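Local coordinates for stress-induced protein 1 (PDB 4YE0) that probably binds unfolded proteins as a small heat shock chaperone of the nematode, and is represented here mainly by its alpha-crystallin domain, at residues Q11-K16 with F59-D64; L27-N30 with V35-I38; E39-V44 with F50-F55. All blocks are in the same frame, centred on the assembly; numbering follows the deposited sequence.

Contact 1. Residues Q11-K16 with F59-D64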
# COMPACT_ATOMS: atom_id res chain seq x y z
N GLN A 11 -13.62 14.98 25.04
CA GLN A 11 -12.98 14.00 25.91
C GLN A 11 -11.63 13.56 25.35
O GLN A 11 -10.60 13.69 26.00
CB GLN A 11 -13.90 12.78 26.09
CG GLN A 11 -13.70 12.05 27.41
CD GLN A 11 -13.97 12.94 28.61
OE1 GLN A 11 -13.20 12.95 29.57
NE2 GLN A 11 -15.05 13.70 28.56
N LYS A 12 -11.66 13.04 24.12
CA LYS A 12 -10.48 12.46 23.51
C LYS A 12 -10.45 12.71 22.01
O LYS A 12 -11.45 13.08 21.40
CB LYS A 12 -10.44 10.95 23.75
CG LYS A 12 -10.37 10.53 25.21
CD LYS A 12 -9.97 9.07 25.37
CE LYS A 12 -8.46 8.88 25.45
NZ LYS A 12 -7.93 9.18 26.82
N PHE A 13 -9.27 12.50 21.43
CA PHE A 13 -9.10 12.43 19.98
C PHE A 13 -8.62 11.02 19.68
O PHE A 13 -7.82 10.46 20.43
CB PHE A 13 -8.07 13.45 19.52
CG PHE A 13 -7.88 13.49 18.03
CD1 PHE A 13 -8.77 14.18 17.22
CD2 PHE A 13 -6.81 12.82 17.44
CE1 PHE A 13 -8.60 14.21 15.85
CE2 PHE A 13 -6.64 12.85 16.07
CZ PHE A 13 -7.53 13.55 15.27
N CYS A 14 -9.11 10.44 18.59
CA CYS A 14 -8.71 9.09 18.23
C CYS A 14 -8.70 8.92 16.72
O CYS A 14 -9.59 9.39 16.02
CB CYS A 14 -9.64 8.06 18.87
SG CYS A 14 -8.84 6.48 19.22
N VAL A 15 -7.66 8.26 16.23
CA VAL A 15 -7.57 7.87 14.84
C VAL A 15 -7.27 6.38 14.81
O VAL A 15 -6.58 5.87 15.70
CB VAL A 15 -6.47 8.67 14.11
CG1 VAL A 15 -6.20 8.08 12.73
CG2 VAL A 15 -6.89 10.13 13.98
N LYS A 16 -7.80 5.68 13.81
CA LYS A 16 -7.51 4.26 13.62
C LYS A 16 -7.15 3.99 12.16
O LYS A 16 -7.92 4.35 11.27
CB LYS A 16 -8.72 3.41 14.02
CG LYS A 16 -8.77 3.10 15.51
CD LYS A 16 -9.94 2.18 15.84
CE LYS A 16 -9.79 1.54 17.21
NZ LYS A 16 -10.24 2.44 18.31
N PHE A 59 -2.26 14.34 8.98
CA PHE A 59 -3.36 15.23 9.34
C PHE A 59 -2.98 16.16 10.48
O PHE A 59 -2.00 15.94 11.20
CB PHE A 59 -4.64 14.46 9.68
CG PHE A 59 -4.39 13.16 10.38
CD1 PHE A 59 -4.29 13.12 11.76
CD2 PHE A 59 -4.27 11.98 9.66
CE1 PHE A 59 -4.06 11.92 12.41
CE2 PHE A 59 -4.05 10.78 10.31
CZ PHE A 59 -3.94 10.75 11.68
N THR A 60 -3.75 17.23 10.62
CA THR A 60 -3.51 18.25 11.62
C THR A 60 -4.45 17.98 12.79
O THR A 60 -5.66 17.94 12.61
CB THR A 60 -3.76 19.66 11.05
OG1 THR A 60 -2.93 19.87 9.90
CG2 THR A 60 -3.45 20.72 12.10
N LEU A 61 -3.86 17.78 13.96
CA LEU A 61 -4.62 17.60 15.19
C LEU A 61 -5.30 18.91 15.57
O LEU A 61 -4.77 19.99 15.30
CB LEU A 61 -3.69 17.18 16.34
CG LEU A 61 -3.32 15.71 16.53
CD1 LEU A 61 -3.74 14.80 15.38
CD2 LEU A 61 -1.82 15.58 16.80
N PRO A 62 -6.50 18.83 16.18
CA PRO A 62 -7.12 20.01 16.77
C PRO A 62 -6.21 20.72 17.77
O PRO A 62 -5.32 20.09 18.36
CB PRO A 62 -8.35 19.44 17.49
CG PRO A 62 -8.69 18.20 16.74
CD PRO A 62 -7.41 17.67 16.14
N LYS A 63 -6.45 22.02 17.95
CA LYS A 63 -5.69 22.84 18.90
C LYS A 63 -5.89 22.28 20.31
O LYS A 63 -4.99 22.32 21.16
CB LYS A 63 -6.19 24.30 18.85
CG LYS A 63 -6.27 24.91 17.45
CD LYS A 63 -7.12 26.17 17.43
CE LYS A 63 -6.43 27.33 18.13
NZ LYS A 63 -7.15 28.62 17.94
N ASP A 64 -7.09 21.75 20.52
CA ASP A 64 -7.56 21.11 21.75
C ASP A 64 -6.72 19.93 22.28
O ASP A 64 -6.76 19.63 23.48
CB ASP A 64 -8.99 20.61 21.47
CG ASP A 64 -9.86 20.56 22.70
OD1 ASP A 64 -9.38 20.85 23.82
OD2 ASP A 64 -11.06 20.22 22.54
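The carbonyl oxygen of V15 shares a weak hydrogen bond with T81 OG1, and the backbones of V15 and F13 are hydrogen-bonded to I82 and A84 of strand 79-85. With their main chains engaged in that sheet, V15 and F13 offer only hydrocarbon to F59, L61 and P62. The F13 ring carries most of the contact. Its CG lies anti to the backbone N (chi1 -178°), which sends the ring out from the strand onto two neighbours, CE2 meeting L61 CD1 at 3.6 Å and CE1 meeting P62 CD at 3.7 Å. Both neighbours cross the phenylalanine at about a right angle, and proline suits its place because its rigid ring presents CG and CD as a ready apolar surface just where strand 49-60 has ended. This is the immunoglobulin-like beta sandwich of the alpha-crystallin domain: strand 12-18 belongs to one sheet and F59 to the other, and the two segments run nearly antiparallel, 167° apart. An alanine in place of F13 is likely to leave a gap beside L61 CD1 and the P62 ring, both of which would lose their aromatic partner. Farther along, V15 and F59 reach for each other from opposite directions. The branched valine brings two methyls to the ring, CG1 lying 3.7 Å from F59 CZ and CG2 3.7 Å from F59 CE1. The F59 ring also touches L36 and I38 of strand 35-45, while L61 touches L67.

Contact 2. Residues L27-N30 with V35-I38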
# COMPACT_ATOMS: atom_id res chain seq x y z
N LEU A 27 7.16 0.97 10.27
CA LEU A 27 6.24 2.06 10.50
C LEU A 27 6.86 3.19 11.30
O LEU A 27 7.66 2.95 12.21
CB LEU A 27 4.99 1.55 11.22
CG LEU A 27 4.13 0.65 10.33
CD1 LEU A 27 3.24 -0.23 11.19
CD2 LEU A 27 3.31 1.47 9.34
N LYS A 28 6.49 4.41 10.94
CA LYS A 28 6.96 5.63 11.60
C LYS A 28 5.75 6.47 11.96
O LYS A 28 4.84 6.64 11.15
CB LYS A 28 7.84 6.44 10.65
CG LYS A 28 9.33 6.23 10.81
CD LYS A 28 10.12 7.42 10.26
CE LYS A 28 11.59 7.35 10.64
NZ LYS A 28 12.34 6.37 9.82
N VAL A 29 5.76 7.02 13.17
CA VAL A 29 4.78 8.02 13.56
C VAL A 29 5.55 9.23 14.08
O VAL A 29 6.34 9.12 15.01
CB VAL A 29 3.82 7.50 14.65
CG1 VAL A 29 2.82 8.59 15.02
CG2 VAL A 29 3.10 6.25 14.16
N ASN A 30 5.31 10.37 13.44
CA ASN A 30 5.99 11.60 13.79
C ASN A 30 5.00 12.72 14.07
O ASN A 30 3.93 12.78 13.46
CB ASN A 30 6.96 12.00 12.67
CG ASN A 30 8.13 11.04 12.54
OD1 ASN A 30 8.28 10.35 11.54
ND2 ASN A 30 8.97 10.99 13.57
N VAL A 35 0.95 18.67 13.50
CA VAL A 35 0.85 17.82 12.31
C VAL A 35 1.37 16.40 12.61
O VAL A 35 2.52 16.20 12.97
CB VAL A 35 1.58 18.45 11.11
CG1 VAL A 35 1.52 17.52 9.90
CG2 VAL A 35 0.95 19.80 10.77
N LEU A 36 0.47 15.44 12.45
CA LEU A 36 0.76 14.04 12.71
C LEU A 36 0.95 13.30 11.38
O LEU A 36 0.07 13.33 10.51
CB LEU A 36 -0.40 13.43 13.49
CG LEU A 36 -0.15 12.07 14.15
CD1 LEU A 36 0.90 12.20 15.24
CD2 LEU A 36 -1.45 11.53 14.71
N THR A 37 2.09 12.63 11.25
CA THR A 37 2.47 11.91 10.05
C THR A 37 2.69 10.44 10.36
O THR A 37 3.51 10.11 11.21
CB THR A 37 3.77 12.50 9.47
OG1 THR A 37 3.58 13.90 9.20
CG2 THR A 37 4.17 11.80 8.18
N ILE A 38 1.97 9.56 9.66
CA ILE A 38 2.18 8.12 9.77
C ILE A 38 2.69 7.59 8.44
O ILE A 38 2.07 7.80 7.40
CB ILE A 38 0.88 7.36 10.12
CG1 ILE A 38 0.26 7.93 11.40
CG2 ILE A 38 1.15 5.87 10.25
CD1 ILE A 38 -0.76 9.02 11.16
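V29 holds CG1 anti to its own N, and L36 turns its CG the same way (chi1 -166°) with a second torsion of 66° that swings CD1 toward the facing strand. V29 CG1 and L36 CD1 therefore end 4.1 Å apart, the two side chains meeting at a slant. I38 is the direct cross-strand mate of V29, forming with it an antiparallel non-hydrogen-bonded pair; its CG1 stays 4.3 Å from V29 CG2, a loose touch. All three residues project from the same face of the sheet, toward M80 and I82 of strand 79-85 in the other layer of the sandwich, and branched aliphatic residues suit a place that must be both extended and oily. N30 and T37 point from the other face, where polar residues are at home: N30 is exposed, and T37 OG1 makes a weak hydrogen bond with Q58 OE1. Their backbones form a hydrogen-bonded pair of this beta hairpin. N30 N donates to T37 O at 2.9 Å and T37 N returns the bond to N30 O at 2.9 Å, both bonds nearly straight at the hydrogen. Each acceptor has a C-H neighbour as well, since T37 O lies 3.4 Å from V29 CA and N30 O lies 3.5 Å from L36 CA. Every cross-strand polar bond here thus joins main-chain atoms, which implies that the pairing itself depends little on side-chain identity, while the apolar face of V29, L36 and I38 probably helps to set which side turns inward.

Contact 3. Residues E39-V44 with F50-F55. With SO4 (sulfate ion), chain C.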
# COMPACT_ATOMS: atom_id res chain seq x y z
N GLU A 39 3.82 6.88 8.49
CA GLU A 39 4.49 6.37 7.30
C GLU A 39 4.77 4.88 7.42
O GLU A 39 5.13 4.39 8.49
CB GLU A 39 5.81 7.10 7.08
CG GLU A 39 5.66 8.46 6.44
CD GLU A 39 7.00 9.13 6.16
OE1 GLU A 39 7.94 8.45 5.71
OE2 GLU A 39 7.10 10.35 6.40
N GLY A 40 4.64 4.18 6.30
CA GLY A 40 5.01 2.78 6.20
C GLY A 40 5.86 2.57 4.96
O GLY A 40 5.53 3.09 3.89
N HIS A 41 6.96 1.85 5.10
CA HIS A 41 7.79 1.49 3.96
C HIS A 41 8.24 0.04 4.05
O HIS A 41 8.93 -0.35 4.99
CB HIS A 41 9.00 2.41 3.83
CG HIS A 41 9.79 2.18 2.57
ND1 HIS A 41 11.16 2.23 2.52
CD2 HIS A 41 9.38 1.87 1.31
CE1 HIS A 41 11.57 1.98 1.29
NE2 HIS A 41 10.51 1.76 0.54
N HIS A 42 7.82 -0.75 3.07
CA HIS A 42 8.26 -2.13 2.94
C HIS A 42 8.99 -2.28 1.61
O HIS A 42 8.49 -1.86 0.57
CB HIS A 42 7.07 -3.08 3.01
CG HIS A 42 7.38 -4.46 2.55
ND1 HIS A 42 7.96 -5.41 3.37
CD2 HIS A 42 7.20 -5.06 1.35
CE1 HIS A 42 8.12 -6.53 2.69
NE2 HIS A 42 7.67 -6.34 1.46
N GLU A 43 10.18 -2.88 1.66
CA GLU A 43 11.02 -3.04 0.48
C GLU A 43 11.76 -4.37 0.58
O GLU A 43 12.63 -4.55 1.44
CB GLU A 43 12.02 -1.88 0.40
CG GLU A 43 12.88 -1.88 -0.86
CD GLU A 43 13.66 -0.59 -1.02
OE1 GLU A 43 14.05 0.01 0.01
OE2 GLU A 43 13.90 -0.18 -2.17
N VAL A 44 11.39 -5.31 -0.30
CA VAL A 44 11.93 -6.66 -0.28
C VAL A 44 12.62 -6.98 -1.61
O VAL A 44 12.20 -6.50 -2.66
CB VAL A 44 10.81 -7.69 0.03
CG1 VAL A 44 10.72 -8.80 -1.02
CG2 VAL A 44 11.00 -8.28 1.43
N PHE A 50 11.56 -7.84 -7.39
CA PHE A 50 11.40 -7.26 -6.06
C PHE A 50 10.00 -6.71 -5.80
O PHE A 50 9.20 -6.55 -6.71
CB PHE A 50 12.46 -6.18 -5.80
CG PHE A 50 12.16 -4.85 -6.43
CD1 PHE A 50 11.37 -3.92 -5.78
CD2 PHE A 50 12.69 -4.53 -7.68
CE1 PHE A 50 11.10 -2.69 -6.36
CE2 PHE A 50 12.42 -3.30 -8.26
CZ PHE A 50 11.62 -2.38 -7.60
N SER A 51 9.74 -6.41 -4.53
CA SER A 51 8.47 -5.86 -4.08
C SER A 51 8.70 -4.67 -3.16
O SER A 51 9.62 -4.67 -2.34
CB SER A 51 7.65 -6.92 -3.35
OG SER A 51 6.47 -6.35 -2.80
N LYS A 52 7.85 -3.67 -3.30
CA LYS A 52 8.03 -2.40 -2.62
C LYS A 52 6.65 -1.79 -2.36
O LYS A 52 5.82 -1.73 -3.27
CB LYS A 52 8.90 -1.50 -3.49
CG LYS A 52 9.17 -0.09 -2.99
CD LYS A 52 9.94 0.69 -4.05
CE LYS A 52 9.90 2.20 -3.83
NZ LYS A 52 11.11 2.71 -3.11
N ARG A 53 6.40 -1.39 -1.12
CA ARG A 53 5.13 -0.81 -0.70
C ARG A 53 5.40 0.40 0.17
O ARG A 53 6.41 0.45 0.87
CB ARG A 53 4.32 -1.79 0.15
CG ARG A 53 3.59 -2.87 -0.62
CD ARG A 53 2.59 -3.56 0.29
NE ARG A 53 3.20 -4.26 1.41
CZ ARG A 53 3.83 -5.43 1.32
NH1 ARG A 53 3.97 -6.04 0.15
NH2 ARG A 53 4.34 -6.00 2.40
N SER A 54 4.47 1.34 0.16
CA SER A 54 4.64 2.60 0.86
C SER A 54 3.31 3.25 1.11
O SER A 54 2.37 3.09 0.32
CB SER A 54 5.50 3.55 0.04
OG SER A 54 6.87 3.22 0.13
N PHE A 55 3.22 4.00 2.20
CA PHE A 55 2.13 4.94 2.39
C PHE A 55 2.57 6.05 3.33
O PHE A 55 3.46 5.87 4.16
CB PHE A 55 0.85 4.25 2.87
CG PHE A 55 0.75 4.12 4.37
CD1 PHE A 55 1.21 2.97 5.01
CD2 PHE A 55 0.18 5.12 5.14
CE1 PHE A 55 1.11 2.84 6.38
CE2 PHE A 55 0.08 5.00 6.51
CZ PHE A 55 0.55 3.85 7.14
S SO4 C . 6.08 -8.90 -0.25
O1 SO4 C . 6.62 -9.36 1.05
O2 SO4 C . 6.53 -7.51 -0.49
O3 SO4 C . 4.60 -8.94 -0.23
O4 SO4 C . 6.59 -9.77 -1.34
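H42 and R53 are facing residues of the beta hairpin 35-45/49-60, the hairpin of the alpha-crystallin domain whose second strand pairs with the second subunit. H42 N donates to R53 O and R53 N to H42 O, the second at 2.7 Å; G40 with F55 and V44 with S51 exchange similar pairs of bonds. The outer edge of F50-F55 pairs antiparallel with a strand of the second subunit, so the sheet continues across the dimer. Above H42 the guanidinium of R53 lies flat on the imidazole, planes 13° apart, and both side chains turn to a sulfate, probably from the crystallisation liquor. Three groups grip sulfate O2: H42 NE2 at 2.5 Å along a bent bond (134°), S51 OG at 2.6 Å, and weakly R53 NH1, which bonds better to sulfate O3 at 3.0 Å. H42 ND1 is held by E26 OE2, so this ring, with anionic partners at both nitrogens, is probably drawn toward the charged form. R53 NH2 bonds to A21 O. Glycine suits position 40, whose N lies 3.7 Å above the plane of the F55 ring, displaced toward its rim; a CB on G40 would come within 2.8 Å of F55 CE1.

In the fold
Contacts 2 and 3 share strand 35-45, their centres about 16 Å apart, and a probable hydrogen bond from K28 N to E39 O (2.8 Å) carries the pairing of one into the other. Contact 1 sits about 13 Å from contact 2, centre to centre, and joins it through a probable bond between L36 N and F59 O (2.8 Å) and through I38 CD1 packed on F59 CZ (3.7 Å). At contact 1 one end of the three-stranded sheet and the loop after it pack on strand 12-18 of the other sheet, while contact 3, about 27 Å from contact 1 between centres, extends the same strands outward to the sulfate and the second subunit.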